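Local coordinates for putative uncharacterized protein (Toxoplasma gondii, PDB 4FBD) that is of unknown function but belongs to the conserved DUF3228 family and forms a two-chain assembly in the crystal, at residues H114-G119 / L131-P136; L106-D111 / T231-M236. One frame throughout, in Å; residues are numbered along the deposited sequence.

Contact 1: H114-G119 / L131-P136; sequences HLLRSG and LTRWFP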
loop_
_atom_site.group_PDB
_atom_site.type_symbol
_atom_site.label_atom_id
_atom_site.label_comp_id
_atom_site.label_asym_id
_atom_site.label_seq_id
_atom_site.Cartn_x
_atom_site.Cartn_y
_atom_site.Cartn_z
ATOM N N HIS A 114 -1.609 -4.831 17.679
ATOM C CA HIS A 114 -0.448 -5.701 17.642
ATOM C C HIS A 114 -0.714 -7.112 17.070
ATOM O O HIS A 114 0.235 -7.855 16.762
ATOM C CB HIS A 114 0.179 -5.787 19.034
ATOM C CG HIS A 114 -0.656 -6.522 20.041
ATOM N ND1 HIS A 114 -1.810 -5.994 20.577
ATOM C CD2 HIS A 114 -0.475 -7.723 20.648
ATOM C CE1 HIS A 114 -2.310 -6.839 21.471
ATOM N NE2 HIS A 114 -1.522 -7.898 21.531
ATOM N N LEU A 115 -1.987 -7.460 16.908
ATOM C CA LEU A 115 -2.393 -8.752 16.370
ATOM C C LEU A 115 -2.370 -8.810 14.844
ATOM O O LEU A 115 -2.440 -9.887 14.267
ATOM C CB LEU A 115 -3.797 -9.089 16.868
ATOM C CG LEU A 115 -3.910 -9.235 18.381
ATOM C CD1 LEU A 115 -5.367 -9.583 18.771
ATOM C CD2 LEU A 115 -2.869 -10.335 18.885
ATOM N N LEU A 116 -2.295 -7.645 14.209
ATOM C CA LEU A 116 -2.221 -7.515 12.753
ATOM C C LEU A 116 -0.965 -8.183 12.264
ATOM O O LEU A 116 0.016 -8.256 12.984
ATOM C CB LEU A 116 -2.169 -6.022 12.322
ATOM C CG LEU A 116 -3.433 -5.164 12.473
ATOM C CD1 LEU A 116 -3.138 -3.673 12.438
ATOM C CD2 LEU A 116 -4.564 -5.496 11.446
ATOM N N ARG A 117 -1.030 -8.720 11.053
ATOM C CA ARG A 117 0.097 -9.337 10.394
ATOM C C ARG A 117 0.134 -8.713 9.019
ATOM O O ARG A 117 -0.872 -8.189 8.549
ATOM C CB ARG A 117 -0.066 -10.856 10.323
ATOM C CG ARG A 117 0.031 -11.551 11.682
ATOM C CD ARG A 117 1.403 -11.421 12.235
ATOM N NE ARG A 117 1.555 -12.001 13.573
ATOM C CZ ARG A 117 1.510 -11.343 14.731
ATOM N NH1 ARG A 117 1.258 -10.037 14.803
ATOM N NH2 ARG A 117 1.703 -12.017 15.841
ATOM N N SER A 118 1.284 -8.733 8.375
ATOM C CA SER A 118 1.401 -8.113 7.059
ATOM C C SER A 118 2.385 -8.841 6.177
ATOM O O SER A 118 3.276 -9.560 6.660
ATOM C CB SER A 118 1.868 -6.684 7.224
ATOM O OG SER A 118 3.163 -6.638 7.818
ATOM N N GLY A 119 2.232 -8.640 4.873
ATOM C CA GLY A 119 3.136 -9.254 3.918
ATOM C C GLY A 119 2.784 -8.906 2.497
ATOM O O GLY A 119 1.812 -8.201 2.244
ATOM N N LEU A 131 1.992 -5.111 -0.603
ATOM C CA LEU A 131 1.933 -5.099 0.838
ATOM C C LEU A 131 0.471 -5.055 1.271
ATOM O O LEU A 131 -0.295 -4.250 0.809
ATOM C CB LEU A 131 2.693 -3.899 1.393
ATOM C CG LEU A 131 2.872 -3.864 2.918
ATOM C CD1 LEU A 131 3.503 -5.131 3.405
ATOM C CD2 LEU A 131 3.713 -2.667 3.353
ATOM N N THR A 132 0.120 -5.928 2.189
ATOM C CA THR A 132 -1.255 -6.069 2.648
ATOM C C THR A 132 -1.188 -6.353 4.120
ATOM O O THR A 132 -0.193 -6.927 4.581
ATOM C CB THR A 132 -1.877 -7.290 1.956
ATOM O OG1 THR A 132 -1.652 -7.174 0.537
ATOM C CG2 THR A 132 -3.359 -7.404 2.239
ATOM N N ARG A 133 -2.203 -5.920 4.874
ATOM C CA ARG A 133 -2.250 -6.248 6.302
ATOM C C ARG A 133 -3.591 -6.845 6.642
ATOM O O ARG A 133 -4.625 -6.515 6.028
ATOM C CB ARG A 133 -1.973 -5.048 7.173
ATOM C CG ARG A 133 -2.960 -3.934 7.141
ATOM C CD ARG A 133 -2.528 -2.872 8.102
ATOM N NE ARG A 133 -3.450 -1.736 8.122
ATOM C CZ ARG A 133 -3.307 -0.670 8.899
ATOM N NH1 ARG A 133 -2.305 -0.578 9.736
ATOM N NH2 ARG A 133 -4.194 0.315 8.840
ATOM N N TRP A 134 -3.594 -7.694 7.644
ATOM C CA TRP A 134 -4.808 -8.366 8.030
ATOM C C TRP A 134 -4.774 -8.884 9.457
ATOM O O TRP A 134 -3.725 -9.001 10.061
ATOM C CB TRP A 134 -5.016 -9.558 7.099
ATOM C CG TRP A 134 -3.906 -10.564 7.238
ATOM C CD1 TRP A 134 -3.861 -11.587 8.116
ATOM C CD2 TRP A 134 -2.669 -10.616 6.505
ATOM N NE1 TRP A 134 -2.689 -12.289 7.981
ATOM C CE2 TRP A 134 -1.939 -11.717 6.997
ATOM C CE3 TRP A 134 -2.120 -9.857 5.477
ATOM C CZ2 TRP A 134 -0.684 -12.068 6.510
ATOM C CZ3 TRP A 134 -0.861 -10.218 4.973
ATOM C CH2 TRP A 134 -0.163 -11.304 5.496
ATOM N N PHE A 135 -5.949 -9.196 9.973
ATOM C CA PHE A 135 -6.094 -9.863 11.269
ATOM C C PHE A 135 -6.251 -11.336 10.945
ATOM O O PHE A 135 -7.101 -11.718 10.143
ATOM C CB PHE A 135 -7.360 -9.450 12.017
ATOM C CG PHE A 135 -7.294 -8.108 12.629
ATOM C CD1 PHE A 135 -6.493 -7.879 13.701
ATOM C CD2 PHE A 135 -8.094 -7.085 12.172
ATOM C CE1 PHE A 135 -6.430 -6.623 14.301
ATOM C CE2 PHE A 135 -8.056 -5.852 12.768
ATOM C CZ PHE A 135 -7.215 -5.611 13.832
ATOM N N PRO A 136 -5.448 -12.170 11.578
ATOM C CA PRO A 136 -5.577 -13.586 11.356
ATOM C C PRO A 136 -6.770 -14.152 12.099
ATOM O O PRO A 136 -7.339 -13.484 12.969
ATOM C CB PRO A 136 -4.269 -14.166 11.882
ATOM C CG PRO A 136 -3.550 -13.086 12.542
ATOM C CD PRO A 136 -4.244 -11.799 12.329
#

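Contact 2: L106-D111 / T231-M236; sequences LPITAD and THAIVM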
loop_
_atom_site.group_PDB
_atom_site.type_symbol
_atom_site.label_atom_id
_atom_site.label_comp_id
_atom_site.label_asym_id
_atom_site.label_seq_id
_atom_site.Cartn_x
_atom_site.Cartn_y
_atom_site.Cartn_z
ATOM N N LEU A 106 -12.363 -6.000 10.278
ATOM C CA LEU A 106 -12.537 -5.575 11.662
ATOM C C LEU A 106 -11.867 -4.227 11.904
ATOM O O LEU A 106 -10.936 -3.856 11.186
ATOM C CB LEU A 106 -11.913 -6.592 12.633
ATOM C CG LEU A 106 -12.587 -7.956 12.765
ATOM C CD1 LEU A 106 -11.614 -8.981 13.292
ATOM C CD2 LEU A 106 -13.834 -7.876 13.644
ATOM N N PRO A 107 -12.337 -3.506 12.922
ATOM C CA PRO A 107 -11.745 -2.238 13.287
ATOM C C PRO A 107 -10.409 -2.457 13.976
ATOM O O PRO A 107 -10.218 -3.460 14.676
ATOM C CB PRO A 107 -12.747 -1.605 14.272
ATOM C CG PRO A 107 -13.758 -2.659 14.609
ATOM C CD PRO A 107 -13.633 -3.766 13.598
ATOM N N ILE A 108 -9.485 -1.543 13.753
ATOM C CA ILE A 108 -8.190 -1.633 14.395
ATOM C C ILE A 108 -8.294 -0.776 15.627
ATOM O O ILE A 108 -8.611 0.391 15.502
ATOM C CB ILE A 108 -7.089 -1.099 13.475
ATOM C CG1 ILE A 108 -7.025 -1.946 12.200
ATOM C CG2 ILE A 108 -5.752 -1.180 14.165
ATOM C CD1 ILE A 108 -6.353 -1.240 11.044
ATOM N N THR A 109 -8.079 -1.350 16.806
ATOM C CA THR A 109 -8.128 -0.586 18.058
ATOM C C THR A 109 -6.766 -0.617 18.744
ATOM O O THR A 109 -5.866 -1.324 18.308
ATOM C CB THR A 109 -9.097 -1.191 19.026
ATOM O OG1 THR A 109 -8.614 -2.482 19.399
ATOM C CG2 THR A 109 -10.508 -1.327 18.401
ATOM N N ALA A 110 -6.616 0.140 19.832
ATOM C CA ALA A 110 -5.352 0.140 20.562
ATOM C C ALA A 110 -5.099 -1.255 21.156
ATOM O O ALA A 110 -3.962 -1.667 21.284
ATOM C CB ALA A 110 -5.328 1.223 21.681
ATOM N N ASP A 111 -6.162 -1.980 21.495
ATOM C CA ASP A 111 -6.004 -3.288 22.078
ATOM C C ASP A 111 -5.725 -4.407 21.083
ATOM O O ASP A 111 -5.132 -5.423 21.472
ATOM C CB ASP A 111 -7.233 -3.646 22.936
ATOM C CG ASP A 111 -7.290 -2.841 24.246
ATOM O OD1 ASP A 111 -6.391 -1.993 24.483
ATOM O OD2 ASP A 111 -8.230 -3.046 25.034
ATOM N N THR A 231 -8.106 2.469 9.800
ATOM C CA THR A 231 -8.732 2.021 11.047
ATOM C C THR A 231 -9.525 0.681 10.965
ATOM O O THR A 231 -10.279 0.318 11.873
ATOM C CB THR A 231 -9.616 3.143 11.585
ATOM O OG1 THR A 231 -10.614 3.473 10.609
ATOM C CG2 THR A 231 -8.778 4.455 11.867
ATOM N N HIS A 232 -9.330 -0.046 9.886
ATOM C CA HIS A 232 -9.977 -1.318 9.656
ATOM C C HIS A 232 -9.023 -2.154 8.865
ATOM O O HIS A 232 -8.250 -1.625 8.049
ATOM C CB HIS A 232 -11.207 -1.193 8.790
ATOM C CG HIS A 232 -12.225 -0.253 9.314
ATOM N ND1 HIS A 232 -12.202 1.089 9.021
ATOM C CD2 HIS A 232 -13.306 -0.457 10.099
ATOM C CE1 HIS A 232 -13.229 1.677 9.606
ATOM N NE2 HIS A 232 -13.920 0.758 10.257
ATOM N N ALA A 233 -9.116 -3.460 9.066
ATOM C CA ALA A 233 -8.285 -4.392 8.370
ATOM C C ALA A 233 -9.079 -5.625 8.001
ATOM O O ALA A 233 -9.933 -6.079 8.768
ATOM C CB ALA A 233 -7.115 -4.767 9.230
ATOM N N ILE A 234 -8.771 -6.190 6.831
ATOM C CA ILE A 234 -9.445 -7.395 6.377
ATOM C C ILE A 234 -9.047 -8.554 7.310
ATOM O O ILE A 234 -8.098 -8.437 8.083
ATOM C CB ILE A 234 -9.085 -7.782 4.936
ATOM C CG1 ILE A 234 -7.587 -8.156 4.830
ATOM C CG2 ILE A 234 -9.493 -6.668 3.949
ATOM C CD1 ILE A 234 -7.180 -8.771 3.463
ATOM N N VAL A 235 -9.808 -9.639 7.241
ATOM C CA VAL A 235 -9.526 -10.848 7.983
ATOM C C VAL A 235 -8.960 -11.815 6.976
ATOM O O VAL A 235 -9.423 -11.856 5.874
ATOM C CB VAL A 235 -10.793 -11.430 8.610
ATOM C CG1 VAL A 235 -10.579 -12.895 9.083
ATOM C CG2 VAL A 235 -11.200 -10.566 9.767
ATOM N N MET A 236 -7.942 -12.576 7.340
ATOM C CA MET A 236 -7.372 -13.546 6.412
ATOM C C MET A 236 -6.804 -14.704 7.221
ATOM O O MET A 236 -6.183 -14.498 8.282
ATOM C CB MET A 236 -6.291 -12.884 5.566
ATOM C CG MET A 236 -5.722 -13.744 4.478
ATOM S SD MET A 236 -4.244 -12.987 3.776
ATOM C CE MET A 236 -4.873 -11.464 3.102
#

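Contact 1: H114-G119 / L131-P136
Leu-115 brings its CB to the rim of the Phe-135 ring, near the ring plane, and its carbonyl O lies 3.3 Å from CD of Pro-136. Leu-116 does more with the same ring. Its CG lies anti to the carbonyl carbon (chi1 -71°), and from there CD2 is set squarely over one face of Phe-135, 3.5 Å from the ring centroid and 10° off the normal, a clear CH-pi contact.

With Arg-117 the antiparallel ladder begins. Arg-117 and Trp-134 form a hydrogen-bonded pair, Arg-117 N to Trp-134 O and Trp-134 N to Arg-117 O both measuring 2.9 Å. The Arg-117 side chain bends at chi2 and turns back along its own segment, where NH1 donates to two carbonyls, Leu-116 O at 2.8 Å and His-114 O at 3.1 Å, tying the turn to the strand. Its side chain crosses that of Pro-136 at about a right angle, CG against CG. The Trp-134 indole lies against the partner strand, with Arg-117 O over one of its faces, 3.6 Å above the plane and offset toward the rim.

Ser-118 faces Arg-133 as a non-hydrogen-bonded pair with the CB atoms 4.2 Å apart, on the opposite face of the sheet from Trp-134. Gly-119 pairs with Thr-132 through two more backbone bonds, and its N approaches CZ3 of the indole at 3.5 Å.

The ladder belongs to a beta hairpin of strands 117-121 and 130-135. Ser-118 OG and Arg-133 NH1 each bond to the other's counterpart on the second subunit, Arg-133 NH2 reaches Trp-229 O, and Trp-134 NE1 reaches Lys-238 O. Strand 232-235 runs along the far side of 130-135, and helix 137-140 starts just beyond Pro-136.

Contact 2: L106-D111 / T231-M236
Leu-106 and Ala-233 hold the tight part of this contact. They form an antiparallel hydrogen-bonded pair: Leu-106 N gives to Ala-233 O at 2.9 Å, and Ala-233 N returns a bond to Leu-106 O at 2.8 Å. Leu-106 O also receives a CA-H...O contact from His-232 CA at 3.1 Å, so one carbonyl serves two neighbouring residues of the partner strand.

The side chain of Ile-108 fills in beside this ladder. Its CG1 lies anti to the carbonyl carbon (chi1 -62°), which carries CD1 across the partner backbone to within 3.4 Å of His-232 N and 4.0 Å of Ala-233 CB. On the same buried side, Leu-106 CD1 meets Val-235 CG2 at 3.9 Å, the two side chains slanting past each other. Helix 137-140 adds Tyr-139 and Ala-140 against Leu-106, while Leu-242 of the second subunit packs on Ile-108.

The other face is looser. Pro-107, which is exposed, sits in a non-hydrogen-bonded pair with His-232, and the imidazole comes no nearer to it than 4.0 Å, from CD2 to Pro-107 CA. The ring is held instead by Tyr-228 in the helix just before it, stacked on that ring with ND1 bonded to Tyr-228 O. Past the pair the ladder ends with Ile-108 N bonding to Thr-231 O at 2.8 Å; the N-H...O line is nearly straight (167°), but the donor stands well above the carbonyl plane. From Thr-109 onward the first segment leaves its partner, and Asn-112 bonds back to Pro-107 O and Thr-109 N.

This is a short antiparallel edge pairing: strand 105-107 borders a four-stranded mixed sheet within the chain, and strand 232-235, arriving from helix 219-229, fills the place between it and strand 130-135.

Contact 1 and contact 2 are the two outer pairings of one mixed sheet, ordered 105-107, 232-235, 130-135, 117-121, with their centres about 9 Å apart. The seam between them is the parallel pairing of 130-135 with 232-235, where Phe-135 N probably bonds to Ile-234 O (3.0 Å) and Met-236 N to Phe-135 O (3.1 Å). Along the chain, 106-111 comes first, the hairpin of 114-119 and 131-136 follows, and 231-236 returns almost a hundred residues later, near the C-terminus. The late strand thus inserts between the first edge strand and the hairpin, joining the two into one sheet. Both contacts touch the second subunit.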